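Local coordinates for protein COMPASS component SPP1 (Saccharomyces cerevisiae S288c, PDB 6J2P) that recognises the trimethylated tail of histone H3 through its PHD finger, as a subunit of the Set1C/COMPASS histone methyltransferase, at residues Q59-L63 with C101-C105; D62-Y68 with P88-R94. One frame throughout, in Å; residues are numbered along the deposited sequence.

Contact 1: Q59-L63 with C101-C105; sequences QFKDL and CYKPC. With ZN (zinc ion), chain J.
The ring of Y102 faces segment 59-63 and meets two side chains there in different ways. Over one of its faces hangs the side-chain amide of Q59, whose OE1 stands 3.5 Å from Y102 CE2 and sits toward the rim of the ring, not over its middle. The amide is not laid flat on the ring, since the two planes are 37° apart. Q59 reaches this place because CG lies between the backbone N and the carbonyl carbon (chi1 42°) and the chain runs on extended beyond it. F60 presents its ring edge, with Y102 CD1 near the plane of the phenyl group and 3.9 Å from F60 CE1. The contact thus joins a type I beta turn, F60 to L63, and the residue before it in the PHD finger to an irregular loop of the unconventional C3H zinc finger. C101, next to Y102, binds the zinc ion of that second finger through SG at 2.5 Å, in a site shared with C96 and C112 and with H116 assigned as its fourth member, so the loop facing the turn is tied directly to the metal. With a glycine in place of Y102, Q59 OE1 and the F60 edge would probably both lose the surface they rest on, and the turn would be joined to the loop mainly through L63 and P104. L63 meets the backbone of the loop: its CG lies 3.5 Å from Y102 O, while CD2 packs 4.3 Å from P104 CB. The ring of P104 lies against D62, with P104 CG 3.4 Å from the backbone D62 O and P104 CD 4.0 Å from D62 CB. D62 and K103 carry opposite charges, but D62 OD2 and K103 NZ remain 5.8 Å apart.

Contact 2: D62-Y68 with P88-R94; sequences DLVFSFY and PKTLWKR
P88 sits squarely over one face of the Y68 ring, its CB 3.3 Å from the ring centroid and only 4° off the normal, a CH-pi contact made at about a right angle between the two side chains. The edge of the same ring is turned to the backbone, with K89 O 3.4 Å from Y68 CD2. The indole of W92 packs obliquely on V64, whose CG2 comes 3.5 Å from W92 CZ3; within its own segment, T90 CG2 lies over one indole face, toward the rim. F65 has K93 CE and L91 CD1 at its ring edge. With its CG anti to the backbone N (chi1 -178°), this phenyl group is carried off from the opposing strand, while F65 CB stays against K93 CG. The backbones pair as a two-stranded antiparallel sheet, 64-66 with 91-92, with V64 and W92 on one face and S66 and L91 on the other, interrupted by a classic beta bulge in which F65 and S66 both face L91. F65 N donates to L91 O at 3.0 Å, and S66 N adds a weak bond to the same oxygen; L91 N returns a bond to S66 O. On that face S66 OG lies 3.6 Å from L91 CD1. V64 and W92 form a non-hydrogen-bonded pair, and V64 also makes a backbone hydrogen bond to the bound peptide, so the strand edged by 91-92 takes part in holding the histone tail. Toward R94 the pairing is prolonged by K93 N, which donates to L63 O at 2.7 Å. The extended K93 side chain then passes across the strand, CE close to V64 O. At the far end T90 OG1 stands in for a backbone acceptor, receiving Y68 N at 2.9 Å with an N-H...O angle of 162°.

How the contacts relate
From the N terminus, the chain passes through the PHD finger and reaches 59-68, where the first segments of contacts 1 and 2 overlap in D62 and L63. Contact 2 closes first, when 88-94 returns antiparallel beyond helix 70-73; contact 1 closes later, at 101-105. The loop of contact 2 is therefore nested inside that of contact 1. Beyond R94 the chain swings out to C101, then comes back through 101-105, and a probable hydrogen bond, C105 N to R94 O at 2.7 Å, joins the two returning segments, while P104 packs on K93. Together the contacts tie the PHD finger to the C3H zinc finger along adjoining surfaces.

Contact 1: Q59-L63 with C101-C105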
loop_
_atom_site.group_PDB
_atom_site.type_symbol
_atom_site.label_atom_id
_atom_site.label_comp_id
_atom_site.label_asym_id
_atom_site.label_seq_id
_atom_site.Cartn_x
_atom_site.Cartn_y
_atom_site.Cartn_z
ATOM N N GLN A 59 7.973 -6.162 0.284
ATOM C CA GLN A 59 8.739 -5.532 -0.787
ATOM C C GLN A 59 7.878 -4.636 -1.668
ATOM O O GLN A 59 8.414 -3.738 -2.329
ATOM C CB GLN A 59 9.427 -6.602 -1.636
ATOM C CG GLN A 59 8.558 -7.807 -1.951
ATOM C CD GLN A 59 9.264 -8.814 -2.837
ATOM O OE1 GLN A 59 10.444 -8.657 -3.156
ATOM N NE2 GLN A 59 8.543 -9.855 -3.246
ATOM N N PHE A 60 6.564 -4.852 -1.695
ATOM C CA PHE A 60 5.641 -3.962 -2.400
ATOM C C PHE A 60 5.322 -2.709 -1.593
ATOM O O PHE A 60 4.193 -2.214 -1.624
ATOM C CB PHE A 60 4.358 -4.715 -2.751
ATOM C CG PHE A 60 4.578 -5.964 -3.559
ATOM C CD1 PHE A 60 5.725 -6.131 -4.320
ATOM C CD2 PHE A 60 3.623 -6.970 -3.567
ATOM C CE1 PHE A 60 5.922 -7.282 -5.062
ATOM C CE2 PHE A 60 3.812 -8.123 -4.309
ATOM C CZ PHE A 60 4.963 -8.279 -5.059
ATOM N N LYS A 61 6.310 -2.182 -0.867
ATOM C CA LYS A 61 6.057 -1.115 0.097
ATOM C C LYS A 61 5.610 0.171 -0.587
ATOM O O LYS A 61 4.714 0.864 -0.092
ATOM C CB LYS A 61 7.314 -0.871 0.932
ATOM C CG LYS A 61 7.170 0.193 2.008
ATOM C CD LYS A 61 8.513 0.848 2.320
ATOM C CE LYS A 61 9.647 -0.175 2.366
ATOM N NZ LYS A 61 9.451 -1.210 3.422
ATOM N N ASP A 62 6.219 0.507 -1.723
ATOM C CA ASP A 62 5.948 1.766 -2.406
ATOM C C ASP A 62 5.228 1.562 -3.733
ATOM O O ASP A 62 5.285 2.434 -4.606
ATOM C CB ASP A 62 7.249 2.542 -2.612
ATOM C CG ASP A 62 8.099 2.604 -1.351
ATOM O OD1 ASP A 62 7.630 3.181 -0.345
ATOM O OD2 ASP A 62 9.232 2.073 -1.365
ATOM N N LEU A 63 4.544 0.431 -3.900
ATOM C CA LEU A 63 3.801 0.131 -5.116
ATOM C C LEU A 63 2.297 0.307 -4.946
ATOM O O LEU A 63 1.530 -0.146 -5.801
ATOM C CB LEU A 63 4.114 -1.291 -5.583
ATOM C CG LEU A 63 5.518 -1.464 -6.162
ATOM C CD1 LEU A 63 5.787 -2.913 -6.550
ATOM C CD2 LEU A 63 5.705 -0.536 -7.352
ATOM N N CYS A 101 14.152 -4.191 -9.316
ATOM C CA CYS A 101 13.585 -3.031 -8.644
ATOM C C CYS A 101 12.136 -3.281 -8.246
ATOM O O CYS A 101 11.393 -3.971 -8.946
ATOM C CB CYS A 101 13.673 -1.804 -9.552
ATOM S SG CYS A 101 13.786 -0.234 -8.671
ATOM N N TYR A 102 11.734 -2.714 -7.107
ATOM C CA TYR A 102 10.343 -2.762 -6.669
ATOM C C TYR A 102 9.842 -1.368 -6.311
ATOM O O TYR A 102 8.979 -1.211 -5.442
ATOM C CB TYR A 102 10.166 -3.728 -5.496
ATOM C CG TYR A 102 10.311 -5.179 -5.897
ATOM C CD1 TYR A 102 9.247 -5.875 -6.461
ATOM C CD2 TYR A 102 11.517 -5.849 -5.729
ATOM C CE1 TYR A 102 9.379 -7.203 -6.838
ATOM C CE2 TYR A 102 11.659 -7.174 -6.102
ATOM C CZ TYR A 102 10.589 -7.845 -6.656
ATOM O OH TYR A 102 10.733 -9.163 -7.026
ATOM N N LYS A 103 10.386 -0.337 -6.983
ATOM C CA LYS A 103 10.062 1.077 -6.918
ATOM C C LYS A 103 9.064 1.444 -8.013
ATOM O O LYS A 103 9.083 0.860 -9.102
ATOM C CB LYS A 103 11.330 1.927 -7.075
ATOM C CG LYS A 103 11.839 2.551 -5.778
ATOM C CD LYS A 103 12.171 1.487 -4.740
ATOM C CE LYS A 103 13.354 0.637 -5.167
ATOM N NZ LYS A 103 13.455 -0.614 -4.361
ATOM N N PRO A 104 8.172 2.398 -7.758
ATOM C CA PRO A 104 7.160 2.742 -8.764
ATOM C C PRO A 104 7.766 3.477 -9.950
ATOM O O PRO A 104 8.758 4.199 -9.827
ATOM C CB PRO A 104 6.189 3.642 -7.994
ATOM C CG PRO A 104 7.020 4.245 -6.915
ATOM C CD PRO A 104 8.021 3.192 -6.526
ATOM N N CYS A 105 7.145 3.284 -11.113
ATOM C CA CYS A 105 7.578 3.963 -12.326
ATOM C C CYS A 105 7.321 5.466 -12.230
ATOM O O CYS A 105 6.506 5.936 -11.433
ATOM C CB CYS A 105 6.846 3.407 -13.549
ATOM S SG CYS A 105 7.390 1.785 -14.120
HETATM ZN ZN ZN J . 13.971 0.729 -10.935
#

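Contact 2: D62-Y68 with P88-R94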
loop_
_atom_site.group_PDB
_atom_site.type_symbol
_atom_site.label_atom_id
_atom_site.label_comp_id
_atom_site.label_asym_id
_atom_site.label_seq_id
_atom_site.Cartn_x
_atom_site.Cartn_y
_atom_site.Cartn_z
ATOM N N ASP A 62 6.219 0.507 -1.723
ATOM C CA ASP A 62 5.948 1.766 -2.406
ATOM C C ASP A 62 5.228 1.562 -3.733
ATOM O O ASP A 62 5.285 2.434 -4.606
ATOM C CB ASP A 62 7.249 2.542 -2.612
ATOM C CG ASP A 62 8.099 2.604 -1.351
ATOM O OD1 ASP A 62 7.630 3.181 -0.345
ATOM O OD2 ASP A 62 9.232 2.073 -1.365
ATOM N N LEU A 63 4.544 0.431 -3.900
ATOM C CA LEU A 63 3.801 0.131 -5.116
ATOM C C LEU A 63 2.297 0.307 -4.946
ATOM O O LEU A 63 1.530 -0.146 -5.801
ATOM C CB LEU A 63 4.114 -1.291 -5.583
ATOM C CG LEU A 63 5.518 -1.464 -6.162
ATOM C CD1 LEU A 63 5.787 -2.913 -6.550
ATOM C CD2 LEU A 63 5.705 -0.536 -7.352
ATOM N N VAL A 64 1.863 0.954 -3.869
ATOM C CA VAL A 64 0.450 1.180 -3.588
ATOM C C VAL A 64 0.154 2.655 -3.819
ATOM O O VAL A 64 0.800 3.525 -3.221
ATOM C CB VAL A 64 0.083 0.764 -2.156
ATOM C CG1 VAL A 64 -1.308 1.265 -1.800
ATOM C CG2 VAL A 64 0.169 -0.741 -2.000
ATOM N N PHE A 65 -0.820 2.938 -4.685
ATOM C CA PHE A 65 -1.238 4.321 -4.892
ATOM C C PHE A 65 -2.257 4.749 -3.842
ATOM O O PHE A 65 -2.106 5.799 -3.210
ATOM C CB PHE A 65 -1.810 4.499 -6.300
ATOM C CG PHE A 65 -2.224 5.912 -6.609
ATOM C CD1 PHE A 65 -1.274 6.908 -6.774
ATOM C CD2 PHE A 65 -3.565 6.246 -6.729
ATOM C CE1 PHE A 65 -1.653 8.208 -7.056
ATOM C CE2 PHE A 65 -3.948 7.543 -7.010
ATOM C CZ PHE A 65 -2.991 8.527 -7.174
ATOM N N SER A 66 -3.300 3.945 -3.646
ATOM C CA SER A 66 -4.303 4.206 -2.621
ATOM C C SER A 66 -4.824 2.871 -2.116
ATOM O O SER A 66 -5.209 2.011 -2.915
ATOM C CB SER A 66 -5.451 5.063 -3.165
ATOM O OG SER A 66 -6.001 4.497 -4.341
ATOM N N PHE A 67 -4.830 2.699 -0.801
ATOM C CA PHE A 67 -5.233 1.444 -0.187
ATOM C C PHE A 67 -6.624 1.573 0.421
ATOM O O PHE A 67 -6.978 2.612 0.986
ATOM C CB PHE A 67 -4.231 1.017 0.888
ATOM C CG PHE A 67 -4.680 -0.163 1.698
ATOM C CD1 PHE A 67 -4.632 -1.443 1.171
ATOM C CD2 PHE A 67 -5.154 0.009 2.989
ATOM C CE1 PHE A 67 -5.048 -2.533 1.916
ATOM C CE2 PHE A 67 -5.572 -1.075 3.738
ATOM C CZ PHE A 67 -5.519 -2.347 3.200
ATOM N N TYR A 68 -7.407 0.504 0.296
ATOM C CA TYR A 68 -8.734 0.424 0.895
ATOM C C TYR A 68 -8.858 -0.920 1.595
ATOM O O TYR A 68 -8.713 -1.970 0.960
ATOM C CB TYR A 68 -9.829 0.600 -0.161
ATOM C CG TYR A 68 -9.985 2.033 -0.618
ATOM C CD1 TYR A 68 -10.601 2.976 0.195
ATOM C CD2 TYR A 68 -9.509 2.446 -1.856
ATOM C CE1 TYR A 68 -10.744 4.289 -0.213
ATOM C CE2 TYR A 68 -9.648 3.758 -2.273
ATOM C CZ TYR A 68 -10.267 4.675 -1.447
ATOM O OH TYR A 68 -10.409 5.983 -1.852
ATOM N N PRO A 88 -14.995 1.555 -3.139
ATOM C CA PRO A 88 -13.582 1.829 -3.417
ATOM C C PRO A 88 -12.777 0.546 -3.508
ATOM O O PRO A 88 -13.072 -0.452 -2.845
ATOM C CB PRO A 88 -13.145 2.676 -2.218
ATOM C CG PRO A 88 -14.047 2.229 -1.111
ATOM C CD PRO A 88 -15.371 1.916 -1.760
ATOM N N LYS A 89 -11.746 0.583 -4.348
ATOM C CA LYS A 89 -10.872 -0.558 -4.575
ATOM C C LYS A 89 -9.423 -0.108 -4.477
ATOM O O LYS A 89 -9.087 1.016 -4.864
ATOM C CB LYS A 89 -11.136 -1.193 -5.946
ATOM C CG LYS A 89 -10.532 -2.574 -6.124
ATOM C CD LYS A 89 -11.055 -3.242 -7.387
ATOM C CE LYS A 89 -10.811 -2.378 -8.616
ATOM N NZ LYS A 89 -11.286 -3.035 -9.864
ATOM N N THR A 90 -8.570 -0.985 -3.953
ATOM C CA THR A 90 -7.155 -0.661 -3.823
ATOM C C THR A 90 -6.511 -0.548 -5.199
ATOM O O THR A 90 -6.629 -1.454 -6.031
ATOM C CB THR A 90 -6.437 -1.720 -2.990
ATOM O OG1 THR A 90 -6.890 -1.652 -1.633
ATOM C CG2 THR A 90 -4.934 -1.492 -3.028
ATOM N N LEU A 91 -5.836 0.572 -5.441
ATOM C CA LEU A 91 -5.130 0.809 -6.691
ATOM C C LEU A 91 -3.634 0.603 -6.490
ATOM O O LEU A 91 -3.060 1.059 -5.496
ATOM C CB LEU A 91 -5.398 2.224 -7.208
ATOM C CG LEU A 91 -6.849 2.553 -7.565
ATOM C CD1 LEU A 91 -7.023 4.049 -7.781
ATOM C CD2 LEU A 91 -7.284 1.774 -8.795
ATOM N N TRP A 92 -3.007 -0.081 -7.441
ATOM C CA TRP A 92 -1.588 -0.396 -7.379
ATOM C C TRP A 92 -0.819 0.400 -8.425
ATOM O O TRP A 92 -1.286 0.577 -9.554
ATOM C CB TRP A 92 -1.355 -1.894 -7.587
ATOM C CG TRP A 92 -1.957 -2.734 -6.508
ATOM C CD1 TRP A 92 -3.248 -3.170 -6.432
ATOM C CD2 TRP A 92 -1.293 -3.240 -5.344
ATOM N NE1 TRP A 92 -3.428 -3.918 -5.293
ATOM C CE2 TRP A 92 -2.243 -3.975 -4.608
ATOM C CE3 TRP A 92 0.013 -3.141 -4.853
ATOM C CZ2 TRP A 92 -1.930 -4.607 -3.407
ATOM C CZ3 TRP A 92 0.322 -3.774 -3.664
ATOM C CH2 TRP A 92 -0.645 -4.496 -2.953
ATOM N N LYS A 93 0.365 0.874 -8.042
ATOM C CA LYS A 93 1.230 1.586 -8.968
ATOM C C LYS A 93 1.865 0.612 -9.962
ATOM O O LYS A 93 1.754 -0.611 -9.843
ATOM C CB LYS A 93 2.312 2.354 -8.208
ATOM C CG LYS A 93 1.769 3.456 -7.309
ATOM C CD LYS A 93 2.890 4.244 -6.658
ATOM C CE LYS A 93 2.346 5.358 -5.783
ATOM N NZ LYS A 93 3.444 6.132 -5.138
ATOM N N ARG A 94 2.536 1.176 -10.962
ATOM C CA ARG A 94 3.211 0.399 -11.994
ATOM C C ARG A 94 4.684 0.264 -11.621
ATOM O O ARG A 94 5.408 1.263 -11.562
ATOM C CB ARG A 94 3.050 1.061 -13.363
ATOM C CG ARG A 94 3.471 0.198 -14.550
ATOM C CD ARG A 94 3.190 0.919 -15.858
ATOM N NE ARG A 94 3.889 2.200 -15.913
ATOM C CZ ARG A 94 3.285 3.382 -15.983
ATOM N NH1 ARG A 94 1.961 3.455 -16.005
ATOM N NH2 ARG A 94 4.006 4.495 -16.025
#